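Glucokinase (Leishmania braziliensis MHOM/BR/75/M2904, PDB 6EDI) probably catalyses the ATP-dependent phosphorylation of D-glucose, as a dimeric glucokinase with the nucleotide-binding fold of the actin-like ATPase clan. Local coordinates at residues Y163-L168 with L402-F407; T334-M339 with F384-F390. All coordinates share one frame; numbering follows the deposited sequence.

Overall arrangement
Contact 1 is wholly buried and central, contact 2 largely buried but more peripheral, with F384 partly exposed. Contact 1, whose centre lies about 10 Å from the centre of the chain, presses helix 157-170 directly against helix 399-409, glycine backbone on glycine backbone. Contact 2 lies further out, its centre about 18 Å from that point, and sets helix 317-341 against the turn that leads into strand 389-393, using threonines, a leucine, a methionine and two phenylalanines. The centres of contacts 1 and 2 are about 23 Å apart, and the two do not touch. Strand 389-393 and helix 399-409 nevertheless follow each other along the chain. Neither contact has a hydrogen bond between its two segments.

Contact 1: residues Y163-L168 with L402-F407; sequences YGVLAL and LGCLGF
Y163 and F407 form the aromatic end of a helix crossing that illustrates how glycines and a T-shaped pair can share one interface. The tyrosine ring takes F407 on a single face. CA of F407 stands over that face, 3.7 Å from the ring centroid, a CH-pi contact. The phenyl ring of F407 then turns one edge to the same face; its CD1 lies 4.1 Å from CE2 of Y163, and the planes are nearly perpendicular at 89°. The first torsion of Y163 (chi1 -83°) sets CG beside its own backbone N, and the ring extends along the passing backbone of G406 and F407. The phenol oxygen, still beside CD1 of F407, accepts a hydrogen bond from N of V230.

Between the two helices the backbones themselves touch. The segment axes come within 6.9 Å at a crossing angle of 76°, an approach made possible by the absence of side chains at G403 and G406. N of G164 is 3.2 Å from CA of G403, and CB of Y163 lies close beside O of the same glycine. One turn on, the methyl of A167 fits against the second helix, 3.9 Å from O of L402 and near CD2 of L405 and CA of G406. At the far end, L168 and L402 meet nearly at right angles, CD2 of L168 being 3.9 Å from CD1 of L402.

V16 of strand 16-20 packs on both leucines. Helix 399-409 lies on the sheet of strands 16-20, 41-48 and 152-156, with L405 on Y42 and F407 on A153 and L155; F407 also meets V224 of the second subunit. Helix 157-170 reaches this sheet through L168, while Y163 bonds to strand 227-233 of the other six-stranded sheet.

Contact 2: residues T334-M339 with F384-F390; sequences TAETTM and FLSRTTF
T334 and T338 both bring a hydroxyl to the edge of the F390 ring, near its plane, an unusual polar border for a buried phenyl. This is a worked example of helix-on-sheet packing in the actin-like ATPase fold, with a Met-aromatic contact at its outer end: helix 317-341 lies against strand 389-393 and the turn before it. OG1 of T334 is 3.6 Å from CE2 of F390, and OG1 of T338 is equally near CZ.

Each hydroxyl is held by its own helix. OG1 of T334 is bonded to O of I331, while OG1 of T338 donates to O of T334 at 2.6 Å. That carbonyl also accepts from N of T338, and the two donors reach it from opposite faces of its plane. In T338 a chi1 of -62° turns OG1 back beside the backbone N, which leaves CG2 anti to that N and directed at the turn, 3.4 Å from OG1 of T388. The T388 hydroxyl has its own polar partner in O of P343.

L385 packs next along the helix: its CD2 is 3.6 Å from CB of A335 and lies beside O of A335, while CD1 approaches the sulfur of M339. L373 of helix 363-373 packs on T334, A335 and F390, and M378 of helix 377-382 lies against M339, F384 and L385. The second subunit is also near, with its S237 on M339.

The M339 chain, bent at its second and third torsions, curls onto F384. Its SD lies oblique to the F384 ring, 4.5 Å from the centroid, whereas its CE rests over the ring face, 4.1 Å from the same centroid and 18° off the normal.

Contact 1: residues Y163-L168 with L402-F407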
ATOM      1  N   TYR A 163     -12.444   5.278  -4.551  1.00 22.25           N
ATOM      2  CA  TYR A 163     -13.245   4.732  -5.654  1.00 25.35           C
ATOM      3  C   TYR A 163     -14.080   5.835  -6.330  1.00 25.03           C
ATOM      4  O   TYR A 163     -14.362   5.779  -7.534  1.00 24.26           O
ATOM      5  CB  TYR A 163     -14.129   3.567  -5.190  1.00 23.39           C
ATOM      6  CG  TYR A 163     -13.427   2.232  -5.131  1.00 24.05           C
ATOM      7  CD1 TYR A 163     -12.963   1.622  -6.292  1.00 27.15           C
ATOM      8  CD2 TYR A 163     -13.249   1.565  -3.921  1.00 23.35           C
ATOM      9  CE1 TYR A 163     -12.305   0.397  -6.246  1.00 28.02           C
ATOM     10  CE2 TYR A 163     -12.601   0.330  -3.864  1.00 25.24           C
ATOM     11  CZ  TYR A 163     -12.130  -0.243  -5.039  1.00 27.55           C
ATOM     12  OH  TYR A 163     -11.478  -1.460  -5.009  1.00 25.88           O
ATOM     13  N   GLY A 164     -14.482   6.841  -5.556  1.00 23.89           N
ATOM     14  CA  GLY A 164     -15.227   7.952  -6.113  1.00 21.96           C
ATOM     15  C   GLY A 164     -14.375   8.762  -7.073  1.00 23.07           C
ATOM     16  O   GLY A 164     -14.842   9.199  -8.128  1.00 23.94           O
ATOM     17  N   VAL A 165     -13.116   8.959  -6.704  1.00 21.37           N
ATOM     18  CA  VAL A 165     -12.177   9.679  -7.556  1.00 19.64           C
ATOM     19  C   VAL A 165     -12.020   8.929  -8.859  1.00 24.21           C
ATOM     20  O   VAL A 165     -12.042   9.529  -9.939  1.00 23.26           O
ATOM     21  CB  VAL A 165     -10.804   9.786  -6.899  1.00 23.30           C
ATOM     22  CG1 VAL A 165      -9.826  10.494  -7.823  1.00 22.85           C
ATOM     23  CG2 VAL A 165     -10.926  10.521  -5.565  1.00 24.57           C
ATOM     24  N   LEU A 166     -11.861   7.611  -8.751  1.00 23.16           N
ATOM     25  CA  LEU A 166     -11.717   6.771  -9.936  1.00 21.92           C
ATOM     26  C   LEU A 166     -12.978   6.868 -10.788  1.00 27.67           C
ATOM     27  O   LEU A 166     -12.906   6.977 -12.010  1.00 26.72           O
ATOM     28  CB  LEU A 166     -11.493   5.320  -9.531  1.00 28.31           C
ATOM     29  CG  LEU A 166     -11.510   4.347 -10.707  1.00 26.88           C
ATOM     30  CD1 LEU A 166     -10.356   4.655 -11.646  1.00 24.61           C
ATOM     31  CD2 LEU A 166     -11.428   2.925 -10.203  1.00 30.61           C
ATOM     32  N   ALA A 167     -14.133   6.835 -10.131  1.00 24.53           N
ATOM     33  CA  ALA A 167     -15.404   6.912 -10.838  1.00 25.49           C
ATOM     34  C   ALA A 167     -15.476   8.204 -11.644  1.00 25.90           C
ATOM     35  O   ALA A 167     -15.838   8.190 -12.822  1.00 27.63           O
ATOM     36  CB  ALA A 167     -16.553   6.811  -9.875  1.00 27.08           C
ATOM     37  N   LEU A 168     -15.129   9.314 -11.004  1.00 26.35           N
ATOM     38  CA  LEU A 168     -15.135  10.611 -11.674  1.00 25.99           C
ATOM     39  C   LEU A 168     -14.175  10.622 -12.852  1.00 25.40           C
ATOM     40  O   LEU A 168     -14.466  11.194 -13.911  1.00 29.68           O
ATOM     41  CB  LEU A 168     -14.760  11.723 -10.698  1.00 24.97           C
ATOM     42  CG  LEU A 168     -15.739  12.038  -9.567  1.00 26.31           C
ATOM     43  CD1 LEU A 168     -15.096  12.927  -8.508  1.00 27.09           C
ATOM     44  CD2 LEU A 168     -16.970  12.700 -10.151  1.00 28.91           C
ATOM     45  N   LEU A 402     -20.487   7.745  -4.754  1.00 25.42           N
ATOM     46  CA  LEU A 402     -19.883   7.466  -6.055  1.00 24.97           C
ATOM     47  C   LEU A 402     -18.887   6.309  -5.989  1.00 27.07           C
ATOM     48  O   LEU A 402     -18.793   5.498  -6.918  1.00 24.27           O
ATOM     49  CB  LEU A 402     -19.190   8.713  -6.599  1.00 26.36           C
ATOM     50  CG  LEU A 402     -20.086   9.813  -7.135  1.00 32.20           C
ATOM     51  CD1 LEU A 402     -19.271  11.064  -7.417  1.00 35.44           C
ATOM     52  CD2 LEU A 402     -20.764   9.319  -8.397  1.00 29.41           C
ATOM     53  N   GLY A 403     -18.147   6.241  -4.887  1.00 24.44           N
ATOM     54  CA  GLY A 403     -17.145   5.205  -4.712  1.00 26.77           C
ATOM     55  C   GLY A 403     -17.733   3.819  -4.638  1.00 30.68           C
ATOM     56  O   GLY A 403     -17.069   2.826  -4.974  1.00 23.90           O
ATOM     57  N   CYS A 404     -18.987   3.745  -4.193  1.00 24.52           N
ATOM     58  CA  CYS A 404     -19.672   2.471  -4.203  1.00 23.59           C
ATOM     59  C   CYS A 404     -19.851   2.025  -5.656  1.00 27.99           C
ATOM     60  O   CYS A 404     -19.750   0.837  -5.957  1.00 26.86           O
ATOM     61  CB  CYS A 404     -21.007   2.554  -3.453  1.00 26.84           C
ATOM     62  SG  CYS A 404     -20.835   2.682  -1.641  1.00 26.88           S
ATOM     63  N   LEU A 405     -20.073   2.983  -6.561  1.00 26.59           N
ATOM     64  CA  LEU A 405     -20.093   2.669  -7.990  1.00 27.03           C
ATOM     65  C   LEU A 405     -18.691   2.308  -8.486  1.00 30.22           C
ATOM     66  O   LEU A 405     -18.506   1.345  -9.254  1.00 26.50           O
ATOM     67  CB  LEU A 405     -20.662   3.842  -8.806  1.00 26.96           C
ATOM     68  CG  LEU A 405     -20.748   3.691 -10.337  1.00 31.81           C
ATOM     69  CD1 LEU A 405     -21.993   4.360 -10.908  1.00 30.15           C
ATOM     70  CD2 LEU A 405     -19.512   4.256 -11.023  1.00 30.22           C
ATOM     71  N   GLY A 406     -17.706   3.096  -8.054  1.00 27.90           N
ATOM     72  CA  GLY A 406     -16.337   2.901  -8.485  1.00 26.64           C
ATOM     73  C   GLY A 406     -15.887   1.490  -8.164  1.00 25.65           C
ATOM     74  O   GLY A 406     -15.279   0.825  -8.996  1.00 27.72           O
ATOM     75  N   PHE A 407     -16.218   1.036  -6.961  1.00 26.25           N
ATOM     76  CA  PHE A 407     -15.954  -0.323  -6.543  1.00 27.72           C
ATOM     77  C   PHE A 407     -16.538  -1.322  -7.534  1.00 28.79           C
ATOM     78  O   PHE A 407     -15.820  -2.166  -8.072  1.00 24.54           O
ATOM     79  CB  PHE A 407     -16.543  -0.576  -5.165  1.00 28.87           C
ATOM     80  CG  PHE A 407     -16.541  -2.026  -4.776  1.00 27.33           C
ATOM     81  CD1 PHE A 407     -15.378  -2.621  -4.285  1.00 28.93           C
ATOM     82  CD2 PHE A 407     -17.683  -2.803  -4.925  1.00 26.29           C
ATOM     83  CE1 PHE A 407     -15.364  -3.961  -3.923  1.00 27.95           C
ATOM     84  CE2 PHE A 407     -17.678  -4.147  -4.571  1.00 27.40           C
ATOM     85  CZ  PHE A 407     -16.522  -4.724  -4.065  1.00 28.42           C
TER

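Contact 2: residues T334-M339 with F384-F390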
ATOM      1  N   THR A 334       2.676  13.765   2.628  1.00 24.91           N
ATOM      2  CA  THR A 334       2.661  13.295   1.238  1.00 22.04           C
ATOM      3  C   THR A 334       4.055  13.061   0.666  1.00 24.14           C
ATOM      4  O   THR A 334       4.212  12.312  -0.288  1.00 24.15           O
ATOM      5  CB  THR A 334       1.902  14.228   0.286  1.00 24.45           C
ATOM      6  OG1 THR A 334       2.603  15.474   0.158  1.00 25.35           O
ATOM      7  CG2 THR A 334       0.482  14.471   0.781  1.00 24.86           C
ATOM      8  N   ALA A 335       5.078  13.705   1.211  1.00 26.27           N
ATOM      9  CA  ALA A 335       6.419  13.400   0.714  1.00 22.77           C
ATOM     10  C   ALA A 335       6.741  11.947   1.041  1.00 22.71           C
ATOM     11  O   ALA A 335       7.313  11.208   0.216  1.00 24.76           O
ATOM     12  CB  ALA A 335       7.455  14.339   1.333  1.00 23.53           C
ATOM     13  N   GLU A 336       6.376  11.532   2.252  1.00 22.92           N
ATOM     14  CA  GLU A 336       6.532  10.129   2.649  1.00 24.98           C
ATOM     15  C   GLU A 336       5.670   9.161   1.823  1.00 26.83           C
ATOM     16  O   GLU A 336       6.144   8.107   1.405  1.00 23.79           O
ATOM     17  CB  GLU A 336       6.253   9.938   4.149  1.00 27.22           C
ATOM     18  CG  GLU A 336       7.188  10.702   5.099  1.00 24.88           C
ATOM     19  CD  GLU A 336       8.667  10.637   4.724  1.00 27.49           C
ATOM     20  OE1 GLU A 336       9.149   9.616   4.177  1.00 22.70           O
ATOM     21  OE2 GLU A 336       9.371  11.627   5.000  1.00 25.11           O
ATOM     22  N   THR A 337       4.408   9.503   1.585  1.00 23.35           N
ATOM     23  CA  THR A 337       3.535   8.579   0.854  1.00 22.63           C
ATOM     24  C   THR A 337       3.933   8.502  -0.616  1.00 22.59           C
ATOM     25  O   THR A 337       3.865   7.431  -1.234  1.00 21.78           O
ATOM     26  CB  THR A 337       2.032   8.936   1.015  1.00 21.83           C
ATOM     27  OG1 THR A 337       1.764  10.225   0.442  1.00 22.68           O
ATOM     28  CG2 THR A 337       1.655   8.950   2.498  1.00 21.94           C
ATOM     29  N   THR A 338       4.388   9.635  -1.156  1.00 20.26           N
ATOM     30  CA  THR A 338       4.812   9.725  -2.544  1.00 24.81           C
ATOM     31  C   THR A 338       6.054   8.874  -2.739  1.00 23.09           C
ATOM     32  O   THR A 338       6.176   8.137  -3.729  1.00 22.84           O
ATOM     33  CB  THR A 338       5.094  11.179  -2.949  1.00 24.73           C
ATOM     34  OG1 THR A 338       3.881  11.947  -2.827  1.00 24.06           O
ATOM     35  CG2 THR A 338       5.616  11.270  -4.369  1.00 22.00           C
ATOM     36  N   MET A 339       6.995   8.962  -1.806  1.00 21.12           N
ATOM     37  CA  MET A 339       8.148   8.074  -1.899  1.00 20.66           C
ATOM     38  C   MET A 339       7.765   6.589  -1.752  1.00 22.10           C
ATOM     39  O   MET A 339       8.218   5.765  -2.526  1.00 25.01           O
ATOM     40  CB  MET A 339       9.226   8.467  -0.876  1.00 23.88           C
ATOM     41  CG  MET A 339      10.500   7.619  -0.997  1.00 26.19           C
ATOM     42  SD  MET A 339      11.357   7.862  -2.557  1.00 24.77           S
ATOM     43  CE  MET A 339      11.335   6.199  -3.208  1.00 26.83           C
ATOM     44  N   PHE A 384      12.656  11.575  -7.060  1.00 28.48           N
ATOM     45  CA  PHE A 384      11.571  10.590  -7.086  1.00 26.10           C
ATOM     46  C   PHE A 384      10.202  11.240  -6.944  1.00 28.50           C
ATOM     47  O   PHE A 384       9.247  10.863  -7.629  1.00 26.30           O
ATOM     48  CB  PHE A 384      11.730   9.583  -5.937  1.00 29.64           C
ATOM     49  CG  PHE A 384      12.667   8.440  -6.235  1.00 26.81           C
ATOM     50  CD1 PHE A 384      12.365   7.516  -7.228  1.00 33.84           C
ATOM     51  CD2 PHE A 384      13.824   8.261  -5.489  1.00 30.19           C
ATOM     52  CE1 PHE A 384      13.229   6.438  -7.490  1.00 33.49           C
ATOM     53  CE2 PHE A 384      14.679   7.196  -5.748  1.00 29.91           C
ATOM     54  CZ  PHE A 384      14.383   6.288  -6.739  1.00 30.26           C
ATOM     55  N   LEU A 385      10.110  12.199  -6.030  1.00 25.39           N
ATOM     56  CA  LEU A 385       8.813  12.757  -5.628  1.00 24.94           C
ATOM     57  C   LEU A 385       8.233  13.701  -6.690  1.00 30.94           C
ATOM     58  O   LEU A 385       7.013  13.790  -6.861  1.00 27.46           O
ATOM     59  CB  LEU A 385       8.924  13.440  -4.257  1.00 25.86           C
ATOM     60  CG  LEU A 385       9.216  12.555  -3.031  1.00 26.89           C
ATOM     61  CD1 LEU A 385      10.614  11.952  -3.014  1.00 30.65           C
ATOM     62  CD2 LEU A 385       9.018  13.335  -1.761  1.00 24.53           C
ATOM     63  N   SER A 386       9.110  14.391  -7.419  1.00 27.23           N
ATOM     64  CA  SER A 386       8.668  15.340  -8.445  1.00 29.00           C
ATOM     65  C   SER A 386       8.072  14.645  -9.672  1.00 27.92           C
ATOM     66  O   SER A 386       7.564  15.306 -10.579  1.00 30.41           O
ATOM     67  CB  SER A 386       9.832  16.238  -8.866  1.00 28.80           C
ATOM     68  OG  SER A 386      10.924  15.455  -9.298  1.00 30.45           O
ATOM     69  N   ARG A 387       8.124  13.317  -9.697  1.00 25.77           N
ATOM     70  CA  ARG A 387       7.492  12.557 -10.779  1.00 27.65           C
ATOM     71  C   ARG A 387       5.977  12.631 -10.696  1.00 27.38           C
ATOM     72  O   ARG A 387       5.281  12.418 -11.692  1.00 29.57           O
ATOM     73  CB  ARG A 387       7.924  11.093 -10.740  1.00 29.55           C
ATOM     74  CG  ARG A 387       9.426  10.882 -10.876  1.00 30.97           C
ATOM     75  CD  ARG A 387       9.750   9.404 -10.756  1.00 30.37           C
ATOM     76  NE  ARG A 387      11.177   9.113 -10.921  1.00 28.33           N
ATOM     77  CZ  ARG A 387      11.680   7.886 -10.959  1.00 32.67           C
ATOM     78  NH1 ARG A 387      10.865   6.845 -10.860  1.00 30.31           N
ATOM     79  NH2 ARG A 387      12.990   7.697 -11.103  1.00 34.17           N
ATOM     80  N   THR A 388       5.477  12.934  -9.498  1.00 27.13           N
ATOM     81  CA  THR A 388       4.051  12.828  -9.184  1.00 27.63           C
ATOM     82  C   THR A 388       3.259  14.113  -9.437  1.00 28.70           C
ATOM     83  O   THR A 388       3.653  15.199  -9.010  1.00 28.99           O
ATOM     84  CB  THR A 388       3.857  12.359  -7.713  1.00 27.08           C
ATOM     85  OG1 THR A 388       4.472  11.074  -7.545  1.00 23.83           O
ATOM     86  CG2 THR A 388       2.374  12.262  -7.354  1.00 26.92           C
ATOM     87  N   THR A 389       2.135  13.969 -10.135  1.00 26.89           N
ATOM     88  CA  THR A 389       1.206  15.060 -10.389  1.00 25.67           C
ATOM     89  C   THR A 389       0.282  15.187  -9.183  1.00 29.64           C
ATOM     90  O   THR A 389      -0.342  14.201  -8.782  1.00 28.57           O
ATOM     91  CB  THR A 389       0.386  14.764 -11.666  1.00 28.01           C
ATOM     92  OG1 THR A 389       1.266  14.756 -12.798  1.00 25.82           O
ATOM     93  CG2 THR A 389      -0.715  15.791 -11.885  1.00 28.33           C
ATOM     94  N   PHE A 390       0.207  16.383  -8.588  1.00 27.67           N
ATOM     95  CA  PHE A 390      -0.671  16.611  -7.435  1.00 31.37           C
ATOM     96  C   PHE A 390      -1.948  17.310  -7.849  1.00 27.88           C
ATOM     97  O   PHE A 390      -1.921  18.224  -8.680  1.00 26.87           O
ATOM     98  CB  PHE A 390       0.011  17.436  -6.344  1.00 24.36           C
ATOM     99  CG  PHE A 390       0.822  16.615  -5.373  1.00 29.58           C
ATOM    100  CD1 PHE A 390       1.866  15.814  -5.819  1.00 26.93           C
ATOM    101  CD2 PHE A 390       0.548  16.659  -4.017  1.00 26.44           C
ATOM    102  CE1 PHE A 390       2.614  15.066  -4.919  1.00 28.13           C
ATOM    103  CE2 PHE A 390       1.282  15.933  -3.113  1.00 24.43           C
ATOM    104  CZ  PHE A 390       2.316  15.124  -3.557  1.00 26.80           C
TER